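Local coordinates for protein DNA polymerase (Bacillus phage phi29, PDB 2PY5) that replicates the viral genome as a protein-primed, strand-displacing B-family DNA polymerase of high processivity and fidelity that also carries a 3'-5' proofreading exonuclease, at residues 261-265 and 281-285; 525-529 and 540-544. The protein carries 2 engineered substitutions. All coordinates share one frame; numbering follows the deposited sequence. Where two conformers were deposited one is given.

Overall arrangement
Both contacts belong to the region that initiates and extends DNA, yet they lie well apart, with centres about 43 Å from each other and nearest atoms about 23 Å, and they share no helix or strand. Contact 1 is mostly buried: two strands of one antiparallel sheet, both bonded to strand 340-356, meet through leucine and proline. Contact 2 is at the surface, where strand 523-530 of a different antiparallel sheet meets a loop that follows helix 535-538. Neither has a hydrogen bond between its segments. Aliphatic branches do the work in the first; aromatic rims and valine methyls do it in the second, with a lysine-diol bond and a glutamate-arginine salt bridge at its margins.

Contact 1: residues 261-265 and 281-285; sequences RLLPY and YPLHI
L283 and L262 meet where two strands of an antiparallel sheet in the polymerisation region come together without bonding to each other. Strands 263-265 and 283-294 each pair with strand 340-356, through backbone bonds from L263 to T356 and from L283 to F353, and no hydrogen bond crosses between 261-265 and 281-285. This sheet probably belongs to the TPR1 insertion characteristic of protein-primed polymerases. L283 is the chief contributor, packing on backbone as well as side chains. With its outer torsion fully extended (chi2 -179°), it drives CD1 against the opposite backbone, where the methyl lies 3.5 Å from P264 N and 3.6 Å from L262 O. That carbonyl oxygen is not left without a polar partner, because the indole NE1 of W436 on helix 427-447 bonds to it. The pyrrolidine of P264 crosses the leucine at about a right angle, its CD 3.8 Å from L283 CD1. The second methyl of L283 serves the other leucine: L262 and L283 run past each other in opposite directions, and their CD2 atoms come within 3.9 Å. A355 of strand 340-356 touches both leucines. One last apolar touch reaches the loop ahead of strand 283-294, where L262 CD2 lies 4.2 Å from P282 CG.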
loop_
_atom_site.group_PDB
_atom_site.type_symbol
_atom_site.label_atom_id
_atom_site.label_comp_id
_atom_site.label_asym_id
_atom_site.label_seq_id
_atom_site.Cartn_x
_atom_site.Cartn_y
_atom_site.Cartn_z
ATOM N N ARG F 261 1.681 -12.297 -19.288
ATOM C CA ARG F 261 3.061 -12.747 -19.204
ATOM C C ARG F 261 3.220 -14.206 -18.812
ATOM O O ARG F 261 2.346 -14.792 -18.196
ATOM C CB ARG F 261 3.885 -11.900 -18.223
ATOM C CG ARG F 261 3.918 -10.432 -18.572
ATOM C CD ARG F 261 4.755 -10.118 -19.784
ATOM N NE ARG F 261 5.061 -8.691 -19.836
ATOM C CZ ARG F 261 5.755 -8.090 -20.787
ATOM N NH1 ARG F 261 6.235 -8.776 -21.823
ATOM N NH2 ARG F 261 5.983 -6.783 -20.704
ATOM N N LEU F 262 4.345 -14.782 -19.211
ATOM C CA LEU F 262 4.729 -16.121 -18.771
ATOM C C LEU F 262 5.064 -16.084 -17.289
ATOM O O LEU F 262 5.983 -15.376 -16.877
ATOM C CB LEU F 262 5.934 -16.611 -19.565
ATOM C CG LEU F 262 6.346 -18.063 -19.383
ATOM C CD1 LEU F 262 5.248 -19.036 -19.889
ATOM C CD2 LEU F 262 7.669 -18.293 -20.113
ATOM N N LEU F 263 4.347 -16.867 -16.495
ATOM C CA LEU F 263 4.468 -16.823 -15.036
ATOM C C LEU F 263 4.666 -18.214 -14.440
ATOM O O LEU F 263 4.202 -19.216 -15.006
ATOM C CB LEU F 263 3.264 -16.129 -14.411
ATOM C CG LEU F 263 3.038 -14.659 -14.779
ATOM C CD1 LEU F 263 1.672 -14.149 -14.335
ATOM C CD2 LEU F 263 4.181 -13.831 -14.167
ATOM N N PRO F 264 5.358 -18.294 -13.303
ATOM C CA PRO F 264 5.751 -19.586 -12.746
ATOM C C PRO F 264 4.647 -20.298 -11.984
ATOM O O PRO F 264 3.784 -19.661 -11.359
ATOM C CB PRO F 264 6.868 -19.184 -11.768
ATOM C CG PRO F 264 6.405 -17.887 -11.265
ATOM C CD PRO F 264 5.875 -17.184 -12.469
ATOM N N TYR F 265 4.713 -21.632 -11.980
ATOM C CA TYR F 265 3.866 -22.437 -11.110
ATOM C C TYR F 265 4.577 -23.752 -10.765
ATOM O O TYR F 265 5.639 -24.098 -11.347
ATOM C CB TYR F 265 2.495 -22.701 -11.764
ATOM C CG TYR F 265 2.531 -23.713 -12.879
ATOM C CD1 TYR F 265 2.258 -25.058 -12.630
ATOM C CD2 TYR F 265 2.848 -23.340 -14.175
ATOM C CE1 TYR F 265 2.307 -25.997 -13.644
ATOM C CE2 TYR F 265 2.896 -24.301 -15.215
ATOM C CZ TYR F 265 2.649 -25.613 -14.920
ATOM O OH TYR F 265 2.677 -26.570 -15.946
ATOM N N TYR F 281 10.881 -26.067 -17.852
ATOM C CA TYR F 281 11.079 -25.187 -16.687
ATOM C C TYR F 281 11.759 -23.914 -17.178
ATOM O O TYR F 281 12.935 -23.681 -16.885
ATOM C CB TYR F 281 11.941 -25.862 -15.614
ATOM C CG TYR F 281 11.268 -27.016 -14.904
ATOM C CD1 TYR F 281 11.136 -28.237 -15.514
ATOM C CD2 TYR F 281 10.790 -26.882 -13.609
ATOM C CE1 TYR F 281 10.508 -29.288 -14.888
ATOM C CE2 TYR F 281 10.179 -27.943 -12.957
ATOM C CZ TYR F 281 10.037 -29.145 -13.609
ATOM O OH TYR F 281 9.428 -30.245 -12.990
ATOM N N PRO F 282 11.034 -23.107 -17.980
ATOM C CA PRO F 282 11.615 -22.004 -18.761
ATOM C C PRO F 282 11.878 -20.687 -17.998
ATOM O O PRO F 282 12.496 -19.754 -18.587
ATOM C CB PRO F 282 10.574 -21.790 -19.851
ATOM C CG PRO F 282 9.287 -22.074 -19.160
ATOM C CD PRO F 282 9.597 -23.253 -18.265
ATOM N N LEU F 283 11.433 -20.606 -16.745
ATOM C CA LEU F 283 11.696 -19.460 -15.875
ATOM C C LEU F 283 12.646 -19.883 -14.774
ATOM O O LEU F 283 12.638 -21.024 -14.328
ATOM C CB LEU F 283 10.419 -18.913 -15.234
ATOM C CG LEU F 283 9.339 -18.371 -16.168
ATOM C CD1 LEU F 283 8.157 -17.860 -15.371
ATOM C CD2 LEU F 283 9.876 -17.283 -17.122
ATOM N N HIS F 284 13.461 -18.952 -14.287
ATOM C CA HIS F 284 14.355 -19.300 -13.202
ATOM C C HIS F 284 14.734 -18.097 -12.363
ATOM O O HIS F 284 14.555 -16.966 -12.783
ATOM C CB HIS F 284 15.616 -20.037 -13.692
ATOM C CG HIS F 284 16.642 -19.177 -14.383
ATOM N ND1 HIS F 284 16.548 -18.808 -15.704
ATOM C CD2 HIS F 284 17.833 -18.696 -13.944
ATOM C CE1 HIS F 284 17.609 -18.079 -16.035
ATOM N NE2 HIS F 284 18.402 -17.997 -14.982
ATOM N N ILE F 285 15.253 -18.400 -11.184
ATOM C CA ILE F 285 15.889 -17.417 -10.288
ATOM C C ILE F 285 17.324 -17.894 -10.158
ATOM O O ILE F 285 17.565 -19.054 -9.851
ATOM C CB ILE F 285 15.165 -17.336 -8.926
ATOM C CG1 ILE F 285 13.789 -16.684 -9.092
ATOM C CG2 ILE F 285 16.011 -16.512 -7.900
ATOM C CD1 ILE F 285 12.872 -16.796 -7.866
#

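Contact 2: residues 525-529 and 540-544; sequences KFSVK and EVTFE. With EDO (1,2-ethanediol), chain Y.
K525 NZ donates to both oxygens of a bound ethanediol, at 2.7 Å to O1 and 3.0 Å to O2. The lysine reaches this diol, probably a guest from the crystallisation liquor, through a bend in its chain (chi3 74°), and E515 OE2 bonds to the same molecule. No such polar bond joins 525-529 to 540-544, where F526 and V528 of the strand turn toward a loop carrying V541 and F543. The F526 ring does most of the covering. Its CE2 comes 3.3 Å from V541 O, an oblique contact and not a hydrogen bond, while CZ approaches T542 CA. V541 extends CG1 anti to the backbone N (chi1 175°), which brings this one methyl to 4.1 Å from both F526 CZ and V528 CG1; the two valines thus pack branch against branch beside the ring. F543 was deposited in two conformers, so the details of its contact are less certain. In one of them its ring meets that of F526 rim to rim, with planes inclined at 52° and centroids 5.5 Å apart, its CE1 lies in plane at the F526 edge, and the ring is also placed for a cation-pi pair with R491. The side chain of N545 bonds to both E540 O and T542 N, pinning the loop from within. Strand 523-530 pairs with strand 499-509 and presents K529, which stabilises the primer terminus at the polymerisation site. Against this strand lies the loop between helix 535-538 and strand 551-561, an arrangement consistent with the passage from palm to thumb.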
loop_
_atom_site.group_PDB
_atom_site.type_symbol
_atom_site.label_atom_id
_atom_site.label_comp_id
_atom_site.label_asym_id
_atom_site.label_seq_id
_atom_site.Cartn_x
_atom_site.Cartn_y
_atom_site.Cartn_z
ATOM N N LYS F 525 -2.709 23.302 -14.344
ATOM C CA LYS F 525 -2.853 22.634 -13.049
ATOM C C LYS F 525 -1.467 22.517 -12.445
ATOM O O LYS F 525 -0.591 21.872 -13.024
ATOM C CB LYS F 525 -3.444 21.232 -13.194
ATOM C CG LYS F 525 -3.488 20.443 -11.879
ATOM C CD LYS F 525 -4.267 19.144 -12.012
ATOM C CE LYS F 525 -3.511 18.096 -12.781
ATOM N NZ LYS F 525 -3.975 16.718 -12.394
ATOM N N PHE F 526 -1.269 23.148 -11.287
ATOM C CA PHE F 526 -0.002 23.022 -10.566
ATOM C C PHE F 526 -0.050 21.782 -9.693
ATOM O O PHE F 526 -0.846 21.721 -8.752
ATOM C CB PHE F 526 0.269 24.278 -9.726
ATOM C CG PHE F 526 1.501 24.177 -8.875
ATOM C CD1 PHE F 526 2.747 24.026 -9.459
ATOM C CD2 PHE F 526 1.420 24.241 -7.490
ATOM C CE1 PHE F 526 3.895 23.933 -8.676
ATOM C CE2 PHE F 526 2.562 24.145 -6.712
ATOM C CZ PHE F 526 3.794 23.990 -7.308
ATOM N N SER F 527 0.805 20.808 -10.005
ATOM C CA SER F 527 0.816 19.502 -9.356
ATOM C C SER F 527 2.097 19.276 -8.552
ATOM O O SER F 527 3.199 19.454 -9.058
ATOM C CB SER F 527 0.660 18.397 -10.409
ATOM O OG SER F 527 0.704 17.101 -9.834
ATOM N N VAL F 528 1.932 18.835 -7.305
ATOM C CA VAL F 528 3.048 18.586 -6.405
ATOM C C VAL F 528 3.080 17.114 -5.956
ATOM O O VAL F 528 2.070 16.600 -5.455
ATOM C CB VAL F 528 2.923 19.467 -5.158
ATOM C CG1 VAL F 528 4.175 19.316 -4.272
ATOM C CG2 VAL F 528 2.705 20.935 -5.537
ATOM N N LYS F 529 4.233 16.465 -6.130
ATOM C CA LYS F 529 4.474 15.082 -5.677
ATOM C C LYS F 529 5.751 15.045 -4.854
ATOM O O LYS F 529 6.827 15.453 -5.312
ATOM C CB LYS F 529 4.610 14.140 -6.871
ATOM C CG LYS F 529 3.389 14.086 -7.731
ATOM C CD LYS F 529 2.228 13.406 -7.023
ATOM C CE LYS F 529 0.963 13.560 -7.820
ATOM N NZ LYS F 529 1.089 12.915 -9.147
ATOM N N GLU F 540 1.969 24.767 0.679
ATOM C CA GLU F 540 3.031 25.768 0.846
ATOM C C GLU F 540 3.957 25.847 -0.365
ATOM O O GLU F 540 4.687 26.830 -0.540
ATOM C CB GLU F 540 3.883 25.437 2.081
ATOM C CG GLU F 540 3.105 25.138 3.372
ATOM C CD GLU F 540 2.832 26.371 4.212
ATOM O OE1 GLU F 540 3.621 27.332 4.153
ATOM O OE2 GLU F 540 1.829 26.370 4.951
ATOM N N VAL F 541 3.935 24.808 -1.206
ATOM C CA VAL F 541 4.895 24.668 -2.289
ATOM C C VAL F 541 4.552 25.557 -3.502
ATOM O O VAL F 541 3.386 25.686 -3.894
ATOM C CB VAL F 541 4.998 23.189 -2.748
ATOM C CG1 VAL F 541 5.894 23.054 -3.961
ATOM C CG2 VAL F 541 5.488 22.288 -1.593
ATOM N N THR F 542 5.583 26.165 -4.082
ATOM C CA THR F 542 5.490 26.896 -5.342
ATOM C C THR F 542 6.706 26.549 -6.187
ATOM O O THR F 542 7.687 26.010 -5.681
ATOM C CB THR F 542 5.506 28.425 -5.105
ATOM O OG1 THR F 542 6.792 28.815 -4.599
ATOM C CG2 THR F 542 4.448 28.826 -4.123
ATOM N N PHE F 543 6.674 26.869 -7.473
ATOM C CA PHE F 543 7.854 26.671 -8.314
ATOM C C PHE F 543 9.058 27.432 -7.770
ATOM O O PHE F 543 10.188 26.962 -7.885
ATOM C CB PHE F 543 7.593 27.058 -9.774
ATOM C CG PHE F 543 7.273 25.887 -10.656
ATOM C CD1 PHE F 543 5.981 25.405 -10.745
ATOM C CD2 PHE F 543 8.274 25.253 -11.384
ATOM C CE1 PHE F 543 5.684 24.307 -11.554
ATOM C CE2 PHE F 543 7.985 24.163 -12.201
ATOM C CZ PHE F 543 6.688 23.691 -12.286
ATOM N N GLU F 544 8.809 28.586 -7.169
ATOM C CA GLU F 544 9.892 29.412 -6.628
ATOM C C GLU F 544 10.581 28.778 -5.412
ATOM O O GLU F 544 11.815 28.822 -5.315
ATOM C CB GLU F 544 9.378 30.812 -6.272
HETATM C C1 EDO Y . -2.622 14.185 -14.624
HETATM O O1 EDO Y . -3.016 15.562 -14.677
HETATM C C2 EDO Y . -1.590 13.972 -13.520
HETATM O O2 EDO Y . -2.060 14.460 -12.253
#